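Local coordinates for protein factor essential for expression of methicillin resistance (Staphylococcus aureus, PDB 1LRZ) that catalyses addition of glycines 2 and 3 of the pentaglycine bridge of staphylococcal peptidoglycan, taking the glycines from glycyl-tRNA, at residues A[225-228]-A[229-233]; A[27-30]-A[31-35]; A[349-352]-A[353-356]; A[334-337]-A[338-341]. One frame throughout, in Å; residues are numbered along the deposited sequence.

Contact 1: A[225-228]-A[229-233]; sequences YYNR and LKYYK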
loop_
_atom_site.group_PDB
_atom_site.type_symbol
_atom_site.label_atom_id
_atom_site.label_comp_id
_atom_site.label_asym_id
_atom_site.label_seq_id
_atom_site.Cartn_x
_atom_site.Cartn_y
_atom_site.Cartn_z
ATOM N N TYR A 225 14.059 -0.315 -4.512
ATOM C CA TYR A 225 13.044 -1.104 -5.191
ATOM C C TYR A 225 13.578 -2.416 -5.736
ATOM O O TYR A 225 12.931 -3.461 -5.618
ATOM C CB TYR A 225 12.407 -0.292 -6.318
ATOM C CG TYR A 225 11.612 0.886 -5.816
ATOM C CD1 TYR A 225 12.079 2.188 -5.985
ATOM C CD2 TYR A 225 10.402 0.700 -5.144
ATOM C CE1 TYR A 225 11.369 3.274 -5.498
ATOM C CE2 TYR A 225 9.681 1.780 -4.650
ATOM C CZ TYR A 225 10.171 3.068 -4.830
ATOM O OH TYR A 225 9.464 4.154 -4.352
ATOM N N TYR A 226 14.762 -2.371 -6.328
ATOM C CA TYR A 226 15.339 -3.586 -6.870
ATOM C C TYR A 226 15.490 -4.646 -5.771
ATOM O O TYR A 226 15.112 -5.809 -5.958
ATOM C CB TYR A 226 16.698 -3.285 -7.505
ATOM C CG TYR A 226 17.436 -4.526 -7.956
ATOM C CD1 TYR A 226 17.152 -5.125 -9.179
ATOM C CD2 TYR A 226 18.407 -5.115 -7.143
ATOM C CE1 TYR A 226 17.821 -6.284 -9.585
ATOM C CE2 TYR A 226 19.078 -6.272 -7.538
ATOM C CZ TYR A 226 18.779 -6.852 -8.761
ATOM O OH TYR A 226 19.426 -8.004 -9.157
ATOM N N ASN A 227 16.028 -4.247 -4.619
ATOM C CA ASN A 227 16.227 -5.210 -3.539
ATOM C C ASN A 227 14.925 -5.790 -2.998
ATOM O O ASN A 227 14.886 -6.957 -2.613
ATOM C CB ASN A 227 17.044 -4.600 -2.392
ATOM C CG ASN A 227 18.515 -4.420 -2.757
ATOM O OD1 ASN A 227 19.045 -5.140 -3.610
ATOM N ND2 ASN A 227 19.183 -3.472 -2.101
ATOM N N ARG A 228 13.865 -4.987 -2.975
ATOM C CA ARG A 228 12.575 -5.468 -2.483
ATOM C C ARG A 228 12.070 -6.549 -3.443
ATOM O O ARG A 228 11.599 -7.602 -3.020
ATOM C CB ARG A 228 11.566 -4.316 -2.398
ATOM C CG ARG A 228 11.993 -3.164 -1.494
ATOM C CD ARG A 228 12.164 -3.642 -0.085
ATOM N NE ARG A 228 12.557 -2.588 0.851
ATOM C CZ ARG A 228 13.724 -1.951 0.836
ATOM N NH1 ARG A 228 14.648 -2.228 -0.078
ATOM N NH2 ARG A 228 13.990 -1.068 1.783
ATOM N N LEU A 229 12.166 -6.288 -4.741
ATOM C CA LEU A 229 11.743 -7.277 -5.726
ATOM C C LEU A 229 12.496 -8.578 -5.513
ATOM O O LEU A 229 11.902 -9.652 -5.451
ATOM C CB LEU A 229 12.026 -6.789 -7.147
ATOM C CG LEU A 229 11.038 -5.823 -7.795
ATOM C CD1 LEU A 229 11.446 -5.604 -9.269
ATOM C CD2 LEU A 229 9.634 -6.413 -7.736
ATOM N N LYS A 230 13.815 -8.467 -5.393
ATOM C CA LYS A 230 14.675 -9.630 -5.215
ATOM C C LYS A 230 14.431 -10.451 -3.946
ATOM O O LYS A 230 14.314 -11.672 -4.017
ATOM C CB LYS A 230 16.137 -9.189 -5.258
ATOM C CG LYS A 230 17.143 -10.313 -5.168
ATOM C CD LYS A 230 18.551 -9.745 -5.144
ATOM C CE LYS A 230 19.610 -10.837 -5.136
ATOM N NZ LYS A 230 20.977 -10.248 -4.963
ATOM N N TYR A 231 14.347 -9.792 -2.793
ATOM C CA TYR A 231 14.167 -10.520 -1.541
ATOM C C TYR A 231 12.741 -10.778 -1.063
ATOM O O TYR A 231 12.508 -11.738 -0.332
ATOM C CB TYR A 231 14.982 -9.853 -0.431
ATOM C CG TYR A 231 16.469 -9.827 -0.738
ATOM C CD1 TYR A 231 17.052 -8.716 -1.347
ATOM C CD2 TYR A 231 17.277 -10.943 -0.493
ATOM C CE1 TYR A 231 18.397 -8.710 -1.714
ATOM C CE2 TYR A 231 18.634 -10.952 -0.861
ATOM C CZ TYR A 231 19.179 -9.828 -1.475
ATOM O OH TYR A 231 20.492 -9.823 -1.891
ATOM N N TYR A 232 11.787 -9.945 -1.465
ATOM C CA TYR A 232 10.404 -10.153 -1.047
ATOM C C TYR A 232 9.742 -11.185 -1.956
ATOM O O TYR A 232 8.763 -11.819 -1.577
ATOM C CB TYR A 232 9.622 -8.836 -1.101
ATOM C CG TYR A 232 9.911 -7.863 0.033
ATOM C CD1 TYR A 232 10.984 -8.056 0.909
ATOM C CD2 TYR A 232 9.113 -6.730 0.212
ATOM C CE1 TYR A 232 11.252 -7.141 1.941
ATOM C CE2 TYR A 232 9.372 -5.816 1.229
ATOM C CZ TYR A 232 10.440 -6.026 2.088
ATOM O OH TYR A 232 10.683 -5.110 3.082
ATOM N N LYS A 233 10.274 -11.327 -3.168
ATOM C CA LYS A 233 9.774 -12.290 -4.146
ATOM C C LYS A 233 8.279 -12.208 -4.436
ATOM O O LYS A 233 7.830 -11.256 -5.077
ATOM C CB LYS A 233 10.169 -13.708 -3.714
ATOM C CG LYS A 233 11.694 -13.904 -3.710
ATOM C CD LYS A 233 12.131 -15.165 -2.984
ATOM C CE LYS A 233 13.642 -15.173 -2.788
ATOM N NZ LYS A 233 14.058 -16.244 -1.834
#
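The backbone N of Y232 donates to R228 O at 2.8 Å. It is the shortest of the four i to i+4 bonds that link 225-228 to 229-233. Y231 N reaches N227 O at 2.9 Å in the same way. The side chains of R228 and Y232 leave the backbone side by side, four residues apart. R228 bends at chi2 (-61°), and this lays CD over one face of the Y232 ring. The CH-pi contact is off-centre, with CD 3.7 Å from Y232 CZ. The guanidinium plane is turned about 60° from the ring. These residues form the last turns of the alpha-helix 222-232, and K233 leaves it with positive phi. N227 and Y231 also run alongside each other. The N227 carbonyl O lies at the edge of the Y231 ring, 3.1 Å from CD1. The N227 amide turns its ND2 to a hydrogen bond with OE2 of E36. K230 extends along its whole length and passes CG over a face of the Y231 ring. Its NZ then donates to Y231 OH at 3.1 Å. On another side of the helix, Y225 and L229 meet helix 201-207. Y232 touches H29 and F319, and N227 and R228 touch L32 of helix 27-35.

Contact 2: A[27-30]-A[31-35]; sequences VGHY and ELKLA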
loop_
_atom_site.group_PDB
_atom_site.type_symbol
_atom_site.label_atom_id
_atom_site.label_comp_id
_atom_site.label_asym_id
_atom_site.label_seq_id
_atom_site.Cartn_x
_atom_site.Cartn_y
_atom_site.Cartn_z
ATOM N N VAL A 27 10.370 -12.880 6.626
ATOM C CA VAL A 27 11.622 -13.543 6.294
ATOM C C VAL A 27 12.296 -12.801 5.143
ATOM O O VAL A 27 13.521 -12.624 5.135
ATOM C CB VAL A 27 11.361 -15.005 5.909
ATOM C CG1 VAL A 27 12.630 -15.646 5.361
ATOM C CG2 VAL A 27 10.874 -15.755 7.129
ATOM N N GLY A 28 11.493 -12.349 4.181
ATOM C CA GLY A 28 12.046 -11.613 3.058
ATOM C C GLY A 28 12.749 -10.336 3.507
ATOM O O GLY A 28 13.796 -9.975 2.967
ATOM N N HIS A 29 12.191 -9.638 4.495
ATOM C CA HIS A 29 12.832 -8.407 4.963
ATOM C C HIS A 29 14.102 -8.768 5.737
ATOM O O HIS A 29 15.100 -8.049 5.667
ATOM C CB HIS A 29 11.886 -7.590 5.848
ATOM C CG HIS A 29 12.356 -6.189 6.093
ATOM N ND1 HIS A 29 12.803 -5.751 7.322
ATOM C CD2 HIS A 29 12.445 -5.124 5.262
ATOM C CE1 HIS A 29 13.142 -4.478 7.238
ATOM N NE2 HIS A 29 12.935 -4.074 5.999
ATOM N N TYR A 30 14.052 -9.891 6.455
ATOM C CA TYR A 30 15.196 -10.391 7.223
ATOM C C TYR A 30 16.366 -10.640 6.276
ATOM O O TYR A 30 17.497 -10.211 6.533
ATOM C CB TYR A 30 14.829 -11.708 7.914
ATOM C CG TYR A 30 15.991 -12.446 8.557
ATOM C CD1 TYR A 30 16.685 -11.895 9.632
ATOM C CD2 TYR A 30 16.358 -13.721 8.120
ATOM C CE1 TYR A 30 17.716 -12.591 10.267
ATOM C CE2 TYR A 30 17.391 -14.436 8.751
ATOM C CZ TYR A 30 18.062 -13.862 9.825
ATOM O OH TYR A 30 19.069 -14.558 10.463
ATOM N N GLU A 31 16.081 -11.340 5.179
ATOM C CA GLU A 31 17.104 -11.656 4.191
ATOM C C GLU A 31 17.596 -10.395 3.491
ATOM O O GLU A 31 18.777 -10.280 3.159
ATOM C CB GLU A 31 16.561 -12.670 3.187
ATOM C CG GLU A 31 16.099 -13.945 3.863
ATOM C CD GLU A 31 15.822 -15.068 2.891
ATOM O OE1 GLU A 31 15.611 -14.776 1.697
ATOM O OE2 GLU A 31 15.801 -16.244 3.320
ATOM N N LEU A 32 16.692 -9.443 3.285
ATOM C CA LEU A 32 17.055 -8.182 2.655
ATOM C C LEU A 32 18.082 -7.445 3.523
ATOM O O LEU A 32 19.152 -7.060 3.048
ATOM C CB LEU A 32 15.823 -7.291 2.481
ATOM C CG LEU A 32 16.138 -5.868 2.010
ATOM C CD1 LEU A 32 16.910 -5.918 0.706
ATOM C CD2 LEU A 32 14.851 -5.094 1.820
ATOM N N LYS A 33 17.752 -7.246 4.795
ATOM C CA LYS A 33 18.651 -6.550 5.706
ATOM C C LYS A 33 20.003 -7.254 5.826
ATOM O O LYS A 33 21.046 -6.597 5.871
ATOM C CB LYS A 33 17.988 -6.405 7.080
ATOM C CG LYS A 33 16.839 -5.406 7.105
ATOM C CD LYS A 33 17.360 -4.009 6.810
ATOM C CE LYS A 33 16.302 -2.944 7.028
ATOM N NZ LYS A 33 16.874 -1.579 6.811
ATOM N N LEU A 34 19.985 -8.585 5.878
ATOM C CA LEU A 34 21.223 -9.353 5.965
ATOM C C LEU A 34 22.046 -9.082 4.709
ATOM O O LEU A 34 23.248 -8.842 4.783
ATOM C CB LEU A 34 20.934 -10.855 6.065
ATOM C CG LEU A 34 20.503 -11.389 7.435
ATOM C CD1 LEU A 34 20.241 -12.889 7.350
ATOM C CD2 LEU A 34 21.596 -11.090 8.467
ATOM N N ALA A 35 21.377 -9.116 3.561
ATOM C CA ALA A 35 22.034 -8.876 2.287
ATOM C C ALA A 35 22.642 -7.477 2.236
ATOM O O ALA A 35 23.710 -7.287 1.662
ATOM C CB ALA A 35 21.041 -9.060 1.146
#
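V27 to E31, H29 to K33 and Y30 to L34 are i to i+4 pairs on the short alpha-helix 27-35. The backbone bonds come first. E31 N, L32 N, K33 N and L34 N donate in turn to the carbonyls of V27, G28, H29 and Y30. The K33 N to H29 O bond is 2.9 Å and nearly straight at 173°. One step outside, H29 N also bonds to T26 OG1 at the start of the helix. A V27 methyl lies beside the E31 carboxylate, with CG1 3.8 Å from OE2 and the two side chains pointing the same way. The helix packs against strands 39-46, 52-63 and 67-78 through Y30, H29 and K33, while L32 touches N227 and R228. CH-pi contacts form the last group. K33 runs beside H29. Its CG, anti to the carbonyl carbon (chi1 -71°), sits over a face of the imidazole. The bend at chi2 (-64°) then brings CE within 3.5 Å of H29 CE1. The charged end goes past the ring, with NZ 4.7 Å from H29 NE2, and K33 also makes a cation-pi contact with Y38. The second CH-pi contact puts the L34 methyl CD1 on one face of the Y30 ring, off-centre, 3.4 Å from CZ.

Contact 3: A[349-352]-A[353-356]; sequences MINY and ALNH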
loop_
_atom_site.group_PDB
_atom_site.type_symbol
_atom_site.label_atom_id
_atom_site.label_comp_id
_atom_site.label_asym_id
_atom_site.label_seq_id
_atom_site.Cartn_x
_atom_site.Cartn_y
_atom_site.Cartn_z
ATOM N N MET A 349 -5.409 -4.378 -7.531
ATOM C CA MET A 349 -4.914 -4.849 -6.246
ATOM C C MET A 349 -5.986 -5.014 -5.169
ATOM O O MET A 349 -5.858 -5.867 -4.293
ATOM C CB MET A 349 -3.759 -3.958 -5.794
ATOM C CG MET A 349 -2.565 -4.006 -6.793
ATOM S SD MET A 349 -1.984 -5.699 -7.251
ATOM C CE MET A 349 -1.667 -6.312 -5.710
ATOM N N ILE A 350 -7.043 -4.209 -5.227
ATOM C CA ILE A 350 -8.139 -4.367 -4.277
ATOM C C ILE A 350 -8.755 -5.741 -4.591
ATOM O O ILE A 350 -9.104 -6.504 -3.681
ATOM C CB ILE A 350 -9.220 -3.278 -4.472
ATOM C CG1 ILE A 350 -8.722 -1.951 -3.893
ATOM C CG2 ILE A 350 -10.529 -3.721 -3.845
ATOM C CD1 ILE A 350 -9.651 -0.778 -4.158
ATOM N N ASN A 351 -8.878 -6.056 -5.884
ATOM C CA ASN A 351 -9.440 -7.345 -6.288
ATOM C C ASN A 351 -8.515 -8.497 -5.939
ATOM O O ASN A 351 -8.982 -9.600 -5.623
ATOM C CB ASN A 351 -9.772 -7.350 -7.781
ATOM C CG ASN A 351 -11.201 -6.901 -8.042
ATOM O OD1 ASN A 351 -12.147 -7.641 -7.762
ATOM N ND2 ASN A 351 -11.369 -5.672 -8.541
ATOM N N TYR A 352 -7.206 -8.245 -5.999
ATOM C CA TYR A 352 -6.237 -9.266 -5.639
ATOM C C TYR A 352 -6.567 -9.692 -4.200
ATOM O O TYR A 352 -6.733 -10.879 -3.910
ATOM C CB TYR A 352 -4.819 -8.697 -5.694
ATOM C CG TYR A 352 -3.747 -9.699 -5.303
ATOM C CD1 TYR A 352 -2.889 -10.248 -6.263
ATOM C CD2 TYR A 352 -3.597 -10.107 -3.969
ATOM C CE1 TYR A 352 -1.902 -11.180 -5.905
ATOM C CE2 TYR A 352 -2.621 -11.037 -3.599
ATOM C CZ TYR A 352 -1.779 -11.567 -4.572
ATOM O OH TYR A 352 -0.822 -12.485 -4.218
ATOM N N ALA A 353 -6.676 -8.709 -3.306
ATOM C CA ALA A 353 -6.985 -8.972 -1.897
ATOM C C ALA A 353 -8.315 -9.722 -1.710
ATOM O O ALA A 353 -8.388 -10.686 -0.939
ATOM C CB ALA A 353 -7.013 -7.654 -1.107
ATOM N N LEU A 354 -9.357 -9.278 -2.405
ATOM C CA LEU A 354 -10.669 -9.915 -2.309
ATOM C C LEU A 354 -10.636 -11.369 -2.789
ATOM O O LEU A 354 -11.205 -12.250 -2.158
ATOM C CB LEU A 354 -11.694 -9.155 -3.156
ATOM C CG LEU A 354 -12.090 -7.757 -2.701
ATOM C CD1 LEU A 354 -12.981 -7.100 -3.765
ATOM C CD2 LEU A 354 -12.800 -7.861 -1.345
ATOM N N ASN A 355 -9.974 -11.603 -3.916
ATOM C CA ASN A 355 -9.892 -12.937 -4.488
ATOM C C ASN A 355 -8.994 -13.902 -3.710
ATOM O O ASN A 355 -9.221 -15.114 -3.727
ATOM C CB ASN A 355 -9.400 -12.858 -5.937
ATOM C CG ASN A 355 -10.364 -12.117 -6.845
ATOM O OD1 ASN A 355 -11.561 -12.064 -6.583
ATOM N ND2 ASN A 355 -9.846 -11.558 -7.930
ATOM N N HIS A 356 -7.995 -13.375 -3.009
ATOM C CA HIS A 356 -7.072 -14.248 -2.300
ATOM C C HIS A 356 -7.028 -14.163 -0.788
ATOM O O HIS A 356 -5.971 -14.327 -0.176
ATOM C CB HIS A 356 -5.679 -14.077 -2.899
ATOM C CG HIS A 356 -5.662 -14.257 -4.384
ATOM N ND1 HIS A 356 -5.888 -15.477 -4.984
ATOM C CD2 HIS A 356 -5.551 -13.357 -5.391
ATOM C CE1 HIS A 356 -5.923 -15.321 -6.298
ATOM N NE2 HIS A 356 -5.722 -14.042 -6.569
HETATM O O HOH W 1 -13.218 -9.801 -6.559
#
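Four successive i to i+4 bonds carry helix 341-355 to its end, from A353 N to M349 O through H356 N to Y352 O, the last at 2.9 Å. H356 is the first residue to leave helical angles. Its side chain turns back to the helix and meets Y352 in an edge-to-face aromatic pair. The ring centroids are 4.9 Å apart and the planes are inclined at 59°. CD2 of H356 stands over the centre of the Y352 ring, 4.1 Å from Y352 CG. The same CD2 lies 3.1 Å from Y352 O. Y352 holds CG anti to its backbone N (chi1 179°), which brings the ring alongside this last turn. On another side, one water links two asparagines. It donates to N351 OD1 at 2.7 Å and to N355 OD1 at 2.8 Å. N351 ND2 bonds to W347 O one turn earlier, so both ends of this amide are held. I350 and L354 run side by side, with CG2 of I350 4.2 Å from CD1 of L354. The helix is the crossover of a beta-alpha-beta unit between strands 325-332 and 360-365. M349 touches strands 236-244, 310-320 and 360-365, Y352 reaches L237 and I320, and A353 meets L163 and I358.

Contact 4: A[334-337]-A[338-341]; sequences NAFR and HFAG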
loop_
_atom_site.group_PDB
_atom_site.type_symbol
_atom_site.label_atom_id
_atom_site.label_comp_id
_atom_site.label_asym_id
_atom_site.label_seq_id
_atom_site.Cartn_x
_atom_site.Cartn_y
_atom_site.Cartn_z
ATOM N N ASN A 334 0.836 12.555 -15.903
ATOM C CA ASN A 334 -0.049 13.720 -15.935
ATOM C C ASN A 334 -0.752 13.883 -17.271
ATOM O O ASN A 334 -1.914 14.278 -17.325
ATOM C CB ASN A 334 0.741 14.995 -15.640
ATOM C CG ASN A 334 1.358 14.988 -14.256
ATOM O OD1 ASN A 334 0.657 14.819 -13.260
ATOM N ND2 ASN A 334 2.676 15.172 -14.187
ATOM N N ALA A 335 -0.047 13.572 -18.352
ATOM C CA ALA A 335 -0.605 13.719 -19.691
ATOM C C ALA A 335 -1.736 12.753 -20.018
ATOM O O ALA A 335 -2.580 13.043 -20.865
ATOM C CB ALA A 335 0.508 13.578 -20.731
ATOM N N PHE A 336 -1.770 11.607 -19.350
ATOM C CA PHE A 336 -2.806 10.636 -19.658
ATOM C C PHE A 336 -3.710 10.272 -18.502
ATOM O O PHE A 336 -4.233 9.156 -18.445
ATOM C CB PHE A 336 -2.164 9.382 -20.248
ATOM C CG PHE A 336 -1.299 9.668 -21.437
ATOM C CD1 PHE A 336 0.081 9.585 -21.344
ATOM C CD2 PHE A 336 -1.868 10.079 -22.639
ATOM C CE1 PHE A 336 0.889 9.905 -22.428
ATOM C CE2 PHE A 336 -1.067 10.404 -23.735
ATOM C CZ PHE A 336 0.313 10.318 -23.626
ATOM N N ARG A 337 -3.903 11.217 -17.585
ATOM C CA ARG A 337 -4.774 10.986 -16.444
ATOM C C ARG A 337 -6.197 10.665 -16.879
ATOM O O ARG A 337 -6.913 9.946 -16.182
ATOM C CB ARG A 337 -4.797 12.206 -15.522
ATOM C CG ARG A 337 -3.593 12.294 -14.613
ATOM C CD ARG A 337 -3.779 13.324 -13.516
ATOM N NE ARG A 337 -2.560 13.461 -12.722
ATOM C CZ ARG A 337 -2.122 12.552 -11.854
ATOM N NH1 ARG A 337 -2.810 11.433 -11.654
ATOM N NH2 ARG A 337 -0.988 12.755 -11.193
ATOM N N HIS A 338 -6.606 11.181 -18.034
ATOM C CA HIS A 338 -7.959 10.939 -18.503
ATOM C C HIS A 338 -8.226 9.472 -18.829
ATOM O O HIS A 338 -9.380 9.074 -18.986
ATOM C CB HIS A 338 -8.296 11.851 -19.701
ATOM C CG HIS A 338 -7.427 11.635 -20.901
ATOM N ND1 HIS A 338 -7.741 10.736 -21.899
ATOM C CD2 HIS A 338 -6.246 12.196 -21.258
ATOM C CE1 HIS A 338 -6.792 10.752 -22.818
ATOM N NE2 HIS A 338 -5.872 11.629 -22.454
ATOM N N PHE A 339 -7.173 8.664 -18.921
ATOM C CA PHE A 339 -7.356 7.234 -19.187
ATOM C C PHE A 339 -7.632 6.481 -17.879
ATOM O O PHE A 339 -7.958 5.292 -17.896
ATOM C CB PHE A 339 -6.132 6.630 -19.879
ATOM C CG PHE A 339 -6.107 6.843 -21.368
ATOM C CD1 PHE A 339 -5.121 7.631 -21.959
ATOM C CD2 PHE A 339 -7.070 6.250 -22.183
ATOM C CE1 PHE A 339 -5.093 7.823 -23.353
ATOM C CE2 PHE A 339 -7.056 6.433 -23.573
ATOM C CZ PHE A 339 -6.065 7.221 -24.157
ATOM N N ALA A 340 -7.473 7.175 -16.752
ATOM C CA ALA A 340 -7.748 6.595 -15.433
ATOM C C ALA A 340 -6.881 5.396 -15.053
ATOM O O ALA A 340 -7.342 4.467 -14.375
ATOM C CB ALA A 340 -9.229 6.206 -15.343
ATOM N N GLY A 341 -5.625 5.420 -15.483
ATOM C CA GLY A 341 -4.725 4.331 -15.158
ATOM C C GLY A 341 -4.612 4.121 -13.657
ATOM O O GLY A 341 -4.476 2.993 -13.180
HETATM O O HOH W 2 -4.061 7.514 -16.235
#
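R337, H338 and F339 form a short 3-10 segment, and F336 O accepts its first bond, from F339 N at 3.0 Å. A340 N then donates to R337 O at 2.9 Å. Both donors stand above the carbonyl plane, more than 50° out of it. F336 O has a second partner: a water donates to it at 2.8 Å and accepts from G341 N, the first residue of helix 341-355. A340 takes the N-cap position of that helix. A chi1 of 62° wedges the H338 ring between its own N and C. This folds the imidazole back over the turn. Its CD2 comes 3.8 Å from A335 O, which lies at the ring edge, while NE2 lies near the plane of the F336 ring at its edge. F336 and F339 point the same way, and F336 CB meets the F339 ring edge at CD1, 3.8 Å away. R337 runs extended from CG to NE; its NH2 makes a weak bond to N334 OD1. F336 and F339 face helix 277-307 and strand 310-320 through L303 and I313, and F336 also meets H307 edge-to-face. Near helix 177-187, K185 bonds to H338 O and A340 packs on V186.

How the contacts relate
Along the chain the order is contact 2, contact 1, contact 4, contact 3. Contacts 1 and 2 are neighbours, with centres 10 Å apart. Helices 222-232 and 27-35 touch there, so these two contacts meet where the part of the chain with the seven-strand sheet touches the part with the nine-strand sheet. Contacts 4 and 3 lie at successive points of one beta-alpha-beta unit. They bracket the start and the end of helix 341-355, with centres about 23 Å apart. Contact 4 also lies beside the long helix 277-307. Contacts 2 and 4 are furthest apart, about 36 Å between centres, on opposite sides of the chain's centre.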